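Local structure of flavin reductase domain protein (Arthrobacter sp., 2QCK) at residues A[33-41]-A[85-96]. The protein probably binds FMN and acts as a flavin reductase. Sequence-based numbering, arbitrary orientation.
Sequences GTPYGFTAT and LADRFARTKNRF
T39, G37 and P35, alternate residues of edge strand 34-40 in the antiparallel sheet of what is probably the FMN-binding split-barrel fold, meet the C-terminal end of helix 83-88 and the following loop. At T39 two hydrogen bonds join the strand to the last helical turn and to the residue after it. OG1 donates to A86 O at 2.7 Å, in the carbonyl plane and on a lone pair, while T39 N reaches F89 O at 2.9 Å from above that carbonyl's plane. A chi1 of -65° sets OG1 beside its own backbone N, facing A86 O. G37 O accepts from R95 NH1 at 2.9 Å, near the guanidinium plane, and the F89 ring turns its edge to G37 C. P35 covers one face of the F96 ring in a CH-pi contact, CB standing 3.6 Å from the ring centroid and 1° off the normal; F89 CZ lies over the opposite face, and the ring's edge meets G37 N. Further out, W101 packs edge-to-face with F96 and donates NE1 to F96 O, and P109 touches P35 and F96. Through Y36, F38 and A40 the strand's other edge pairs with strand 22-31. The R95 guanidinium is fixed in its rotation by R91 O, which accepts side-on from R95 NE (2.9 Å) and R95 NH2 (2.8 Å), while F89 O lies 3.3 Å above the guanidinium plane, over its centre.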
ATOM      1  N   GLY A  33     -22.904 -16.556  -5.298  1.00 41.00           N
ATOM      2  CA  GLY A  33     -22.844 -17.896  -4.756  1.00 40.53           C
ATOM      3  C   GLY A  33     -21.498 -18.585  -4.750  1.00 39.94           C
ATOM      4  O   GLY A  33     -21.333 -19.556  -4.033  1.00 40.94           O
ATOM      5  N   THR A  34     -20.549 -18.127  -5.558  1.00 35.23           N
ATOM      6  CA  THR A  34     -19.253 -18.793  -5.649  1.00 35.58           C
ATOM      7  C   THR A  34     -18.239 -17.876  -4.991  1.00 33.32           C
ATOM      8  O   THR A  34     -18.235 -16.719  -5.306  1.00 33.48           O
ATOM      9  CB  THR A  34     -18.876 -19.034  -7.115  1.00 36.58           C
ATOM     10  OG1 THR A  34     -19.783 -19.973  -7.699  1.00 40.47           O
ATOM     11  CG2 THR A  34     -17.510 -19.610  -7.216  1.00 37.27           C
ATOM     12  N   PRO A  35     -17.422 -18.384  -4.051  1.00 34.24           N
ATOM     13  CA  PRO A  35     -16.405 -17.560  -3.419  1.00 34.97           C
ATOM     14  C   PRO A  35     -15.208 -17.321  -4.309  1.00 33.88           C
ATOM     15  O   PRO A  35     -14.736 -18.224  -4.988  1.00 37.54           O
ATOM     16  CB  PRO A  35     -15.982 -18.368  -2.198  1.00 34.31           C
ATOM     17  CG  PRO A  35     -16.223 -19.788  -2.572  1.00 36.32           C
ATOM     18  CD  PRO A  35     -17.436 -19.751  -3.492  1.00 36.21           C
ATOM     19  N   TYR A  36     -14.738 -16.091  -4.302  1.00 33.34           N
ATOM     20  CA  TYR A  36     -13.518 -15.707  -4.978  1.00 29.08           C
ATOM     21  C   TYR A  36     -12.668 -14.985  -3.967  1.00 31.80           C
ATOM     22  O   TYR A  36     -13.197 -14.398  -3.032  1.00 32.77           O
ATOM     23  CB  TYR A  36     -13.817 -14.746  -6.103  1.00 33.64           C
ATOM     24  CG  TYR A  36     -14.452 -15.378  -7.290  1.00 33.68           C
ATOM     25  CD1 TYR A  36     -15.790 -15.663  -7.295  1.00 32.11           C
ATOM     26  CD2 TYR A  36     -13.711 -15.678  -8.403  1.00 41.17           C
ATOM     27  CE1 TYR A  36     -16.392 -16.240  -8.376  1.00 37.09           C
ATOM     28  CE2 TYR A  36     -14.291 -16.240  -9.490  1.00 42.45           C
ATOM     29  CZ  TYR A  36     -15.630 -16.532  -9.471  1.00 42.85           C
ATOM     30  OH  TYR A  36     -16.211 -17.113 -10.577  1.00 44.80           O
ATOM     31  N   GLY A  37     -11.351 -14.980  -4.170  1.00 30.67           N
ATOM     32  CA  GLY A  37     -10.476 -14.211  -3.281  1.00 32.05           C
ATOM     33  C   GLY A  37      -9.071 -14.197  -3.802  1.00 32.36           C
ATOM     34  O   GLY A  37      -8.711 -15.009  -4.630  1.00 34.49           O
ATOM     35  N   PHE A  38      -8.257 -13.270  -3.320  1.00 34.60           N
ATOM     36  CA  PHE A  38      -6.928 -13.165  -3.867  1.00 33.17           C
ATOM     37  C   PHE A  38      -6.002 -12.431  -2.893  1.00 33.43           C
ATOM     38  O   PHE A  38      -6.438 -11.582  -2.133  1.00 30.50           O
ATOM     39  CB  PHE A  38      -7.004 -12.476  -5.242  1.00 37.75           C
ATOM     40  CG  PHE A  38      -7.722 -11.164  -5.215  1.00 39.79           C
ATOM     41  CD1 PHE A  38      -9.130 -11.103  -5.289  1.00 36.72           C
ATOM     42  CD2 PHE A  38      -7.022  -9.991  -5.051  1.00 36.57           C
ATOM     43  CE1 PHE A  38      -9.810  -9.893  -5.236  1.00 37.58           C
ATOM     44  CE2 PHE A  38      -7.694  -8.779  -4.977  1.00 37.39           C
ATOM     45  CZ  PHE A  38      -9.105  -8.745  -5.102  1.00 38.25           C
ATOM     46  N   THR A  39      -4.735 -12.817  -2.890  1.00 29.61           N
ATOM     47  CA  THR A  39      -3.713 -12.186  -2.075  1.00 32.23           C
ATOM     48  C   THR A  39      -3.458 -10.840  -2.702  1.00 28.79           C
ATOM     49  O   THR A  39      -3.446 -10.733  -3.905  1.00 31.11           O
ATOM     50  CB  THR A  39      -2.430 -13.093  -2.044  1.00 33.29           C
ATOM     51  OG1 THR A  39      -2.774 -14.299  -1.382  1.00 32.83           O
ATOM     52  CG2 THR A  39      -1.197 -12.476  -1.305  1.00 28.94           C
ATOM     53  N   ALA A  40      -3.157  -9.838  -1.877  1.00 32.48           N
ATOM     54  CA  ALA A  40      -2.988  -8.478  -2.310  1.00 30.98           C
ATOM     55  C   ALA A  40      -1.912  -7.795  -1.464  1.00 33.45           C
ATOM     56  O   ALA A  40      -1.819  -7.989  -0.265  1.00 32.11           O
ATOM     57  CB  ALA A  40      -4.289  -7.713  -2.166  1.00 32.17           C
ATOM     58  N   THR A  41      -1.057  -7.043  -2.120  1.00 33.52           N
ATOM     59  CA  THR A  41      -0.072  -6.214  -1.421  1.00 34.32           C
ATOM     60  C   THR A  41      -0.370  -4.709  -1.477  1.00 35.97           C
ATOM     61  O   THR A  41       0.443  -3.906  -1.006  1.00 33.18           O
ATOM     62  CB  THR A  41       1.329  -6.465  -1.998  1.00 37.60           C
ATOM     63  OG1 THR A  41       1.261  -6.444  -3.427  1.00 38.16           O
ATOM     64  CG2 THR A  41       1.862  -7.848  -1.567  1.00 31.65           C
ATOM     65  N   LEU A  85      -1.535 -19.635   3.475  1.00 36.73           N
ATOM     66  CA  LEU A  85      -2.790 -19.124   2.992  1.00 37.28           C
ATOM     67  C   LEU A  85      -2.538 -18.024   1.973  1.00 36.68           C
ATOM     68  O   LEU A  85      -3.172 -18.025   0.893  1.00 37.27           O
ATOM     69  CB  LEU A  85      -3.593 -18.603   4.177  1.00 40.00           C
ATOM     70  CG  LEU A  85      -5.054 -18.240   4.027  1.00 34.25           C
ATOM     71  CD1 LEU A  85      -5.962 -19.480   3.880  1.00 37.70           C
ATOM     72  CD2 LEU A  85      -5.370 -17.367   5.266  1.00 38.70           C
ATOM     73  N   ALA A  86      -1.581 -17.140   2.282  1.00 35.17           N
ATOM     74  CA  ALA A  86      -1.078 -16.155   1.311  1.00 35.10           C
ATOM     75  C   ALA A  86      -0.662 -16.786  -0.021  1.00 33.50           C
ATOM     76  O   ALA A  86      -1.072 -16.323  -1.071  1.00 36.89           O
ATOM     77  CB  ALA A  86       0.073 -15.291   1.874  1.00 34.73           C
ATOM     78  N   ASP A  87       0.137 -17.838   0.016  1.00 33.84           N
ATOM     79  CA  ASP A  87       0.582 -18.507  -1.187  1.00 32.04           C
ATOM     80  C   ASP A  87      -0.581 -19.182  -1.963  1.00 32.51           C
ATOM     81  O   ASP A  87      -0.645 -19.090  -3.194  1.00 31.61           O
ATOM     82  CB  ASP A  87       1.653 -19.510  -0.791  1.00 32.94           C
ATOM     83  CG  ASP A  87       2.447 -20.024  -1.960  1.00 36.59           C
ATOM     84  OD1 ASP A  87       3.203 -19.237  -2.592  1.00 35.91           O
ATOM     85  OD2 ASP A  87       2.362 -21.232  -2.226  1.00 35.88           O
ATOM     86  N   ARG A  88      -1.454 -19.876  -1.227  0.50 33.12           N
ATOM     87  CA  ARG A  88      -2.746 -20.416  -1.736  0.50 35.17           C
ATOM     88  C   ARG A  88      -3.493 -19.414  -2.595  0.50 34.16           C
ATOM     89  O   ARG A  88      -3.958 -19.724  -3.681  0.50 33.64           O
ATOM     90  CB  ARG A  88      -3.696 -20.760  -0.573  0.50 33.17           C
ATOM     91  CG  ARG A  88      -3.966 -22.226  -0.323  0.50 38.77           C
ATOM     92  CD  ARG A  88      -4.773 -22.388   0.995  0.50 40.66           C
ATOM     93  NE  ARG A  88      -4.391 -23.578   1.745  0.50 42.73           N
ATOM     94  CZ  ARG A  88      -4.452 -23.711   3.066  0.50 43.15           C
ATOM     95  NH1 ARG A  88      -4.866 -22.731   3.851  0.50 35.04           N
ATOM     96  NH2 ARG A  88      -4.068 -24.847   3.613  0.50 45.21           N
ATOM     97  N   PHE A  89      -3.635 -18.213  -2.048  1.00 34.51           N
ATOM     98  CA  PHE A  89      -4.473 -17.174  -2.624  1.00 32.20           C
ATOM     99  C   PHE A  89      -3.766 -16.322  -3.685  1.00 36.84           C
ATOM    100  O   PHE A  89      -4.362 -15.368  -4.230  1.00 36.37           O
ATOM    101  CB  PHE A  89      -5.066 -16.359  -1.472  1.00 34.99           C
ATOM    102  CG  PHE A  89      -6.340 -16.952  -0.946  1.00 30.39           C
ATOM    103  CD1 PHE A  89      -6.333 -17.953   0.018  1.00 33.11           C
ATOM    104  CD2 PHE A  89      -7.551 -16.569  -1.487  1.00 35.26           C
ATOM    105  CE1 PHE A  89      -7.494 -18.504   0.476  1.00 33.42           C
ATOM    106  CE2 PHE A  89      -8.723 -17.144  -1.045  1.00 37.52           C
ATOM    107  CZ  PHE A  89      -8.695 -18.112  -0.050  1.00 37.82           C
ATOM    108  N   ALA A  90      -2.510 -16.682  -3.983  1.00 34.41           N
ATOM    109  CA  ALA A  90      -1.730 -16.032  -5.030  1.00 33.39           C
ATOM    110  C   ALA A  90      -1.579 -16.934  -6.244  1.00 34.40           C
ATOM    111  O   ALA A  90      -1.176 -16.451  -7.298  1.00 36.26           O
ATOM    112  CB  ALA A  90      -0.316 -15.580  -4.486  1.00 28.17           C
ATOM    113  N   ARG A  91      -1.865 -18.223  -6.089  1.00 37.39           N
ATOM    114  CA  ARG A  91      -1.660 -19.223  -7.139  1.00 39.16           C
ATOM    115  C   ARG A  91      -2.982 -19.641  -7.772  1.00 38.69           C
ATOM    116  O   ARG A  91      -4.055 -19.262  -7.308  1.00 36.02           O
ATOM    117  CB  ARG A  91      -0.895 -20.440  -6.603  1.00 37.60           C
ATOM    118  CG  ARG A  91       0.529 -20.073  -6.237  1.00 41.93           C
ATOM    119  CD  ARG A  91       1.351 -21.218  -5.692  1.00 41.80           C
ATOM    120  NE  ARG A  91       2.685 -20.749  -5.268  1.00 45.06           N
ATOM    121  CZ  ARG A  91       3.724 -20.488  -6.074  1.00 47.53           C
ATOM    122  NH1 ARG A  91       3.674 -20.679  -7.384  1.00 44.06           N
ATOM    123  NH2 ARG A  91       4.859 -20.048  -5.551  1.00 48.40           N
ATOM    124  N   THR A  92      -2.892 -20.404  -8.847  1.00 38.15           N
ATOM    125  CA  THR A  92      -4.034 -20.662  -9.661  1.00 39.29           C
ATOM    126  C   THR A  92      -4.885 -21.829  -9.192  1.00 41.27           C
ATOM    127  O   THR A  92      -5.919 -22.072  -9.795  1.00 47.86           O
ATOM    128  CB  THR A  92      -3.593 -21.000 -11.063  1.00 37.62           C
ATOM    129  OG1 THR A  92      -2.730 -22.120 -10.963  1.00 42.02           O
ATOM    130  CG2 THR A  92      -2.885 -19.816 -11.710  1.00 40.08           C
ATOM    131  N   LYS A  93      -4.497 -22.573  -8.164  1.00 43.58           N
ATOM    132  CA  LYS A  93      -5.281 -23.752  -7.776  1.00 41.43           C
ATOM    133  C   LYS A  93      -6.610 -23.280  -7.146  1.00 40.25           C
ATOM    134  O   LYS A  93      -6.791 -22.102  -6.889  1.00 43.83           O
ATOM    135  CB  LYS A  93      -4.467 -24.654  -6.836  1.00 43.40           C
ATOM    136  CG  LYS A  93      -4.985 -26.102  -6.662  1.00 43.55           C
ATOM    137  N   ASN A  94      -7.570 -24.170  -6.950  1.00 37.17           N
ATOM    138  CA  ASN A  94      -8.831 -23.771  -6.324  1.00 34.36           C
ATOM    139  C   ASN A  94      -8.564 -23.270  -4.908  1.00 33.95           C
ATOM    140  O   ASN A  94      -8.135 -24.021  -4.033  1.00 31.82           O
ATOM    141  CB  ASN A  94      -9.775 -24.957  -6.287  1.00 38.06           C
ATOM    142  CG  ASN A  94     -11.147 -24.584  -5.823  1.00 34.51           C
ATOM    143  OD1 ASN A  94     -11.333 -23.653  -5.048  1.00 38.36           O
ATOM    144  ND2 ASN A  94     -12.123 -25.312  -6.300  1.00 44.34           N
ATOM    145  N   ARG A  95      -8.781 -21.980  -4.697  1.00 35.09           N
ATOM    146  CA  ARG A  95      -8.376 -21.331  -3.462  1.00 34.98           C
ATOM    147  C   ARG A  95      -9.254 -21.667  -2.260  1.00 35.84           C
ATOM    148  O   ARG A  95      -8.831 -21.501  -1.119  1.00 36.11           O
ATOM    149  CB  ARG A  95      -8.357 -19.853  -3.687  1.00 36.90           C
ATOM    150  CG  ARG A  95      -7.299 -19.482  -4.705  1.00 35.71           C
ATOM    151  CD  ARG A  95      -7.234 -18.013  -5.035  1.00 35.62           C
ATOM    152  NE  ARG A  95      -6.130 -17.802  -5.976  1.00 29.81           N
ATOM    153  CZ  ARG A  95      -5.985 -16.747  -6.778  1.00 33.72           C
ATOM    154  NH1 ARG A  95      -6.816 -15.732  -6.725  1.00 37.13           N
ATOM    155  NH2 ARG A  95      -4.953 -16.676  -7.597  1.00 36.32           N
ATOM    156  N   PHE A  96     -10.471 -22.128  -2.520  1.00 32.60           N
ATOM    157  CA  PHE A  96     -11.432 -22.391  -1.449  1.00 31.95           C
ATOM    158  C   PHE A  96     -11.617 -23.860  -1.182  1.00 33.27           C
ATOM    159  O   PHE A  96     -12.458 -24.222  -0.370  1.00 28.39           O
ATOM    160  CB  PHE A  96     -12.761 -21.668  -1.758  1.00 30.91           C
ATOM    161  CG  PHE A  96     -12.644 -20.174  -1.626  1.00 36.17           C
ATOM    162  CD1 PHE A  96     -12.827 -19.555  -0.378  1.00 28.93           C
ATOM    163  CD2 PHE A  96     -12.270 -19.401  -2.712  1.00 31.22           C
ATOM    164  CE1 PHE A  96     -12.691 -18.184  -0.221  1.00 26.72           C
ATOM    165  CE2 PHE A  96     -12.127 -18.049  -2.572  1.00 36.77           C
ATOM    166  CZ  PHE A  96     -12.335 -17.430  -1.320  1.00 29.65           C
TER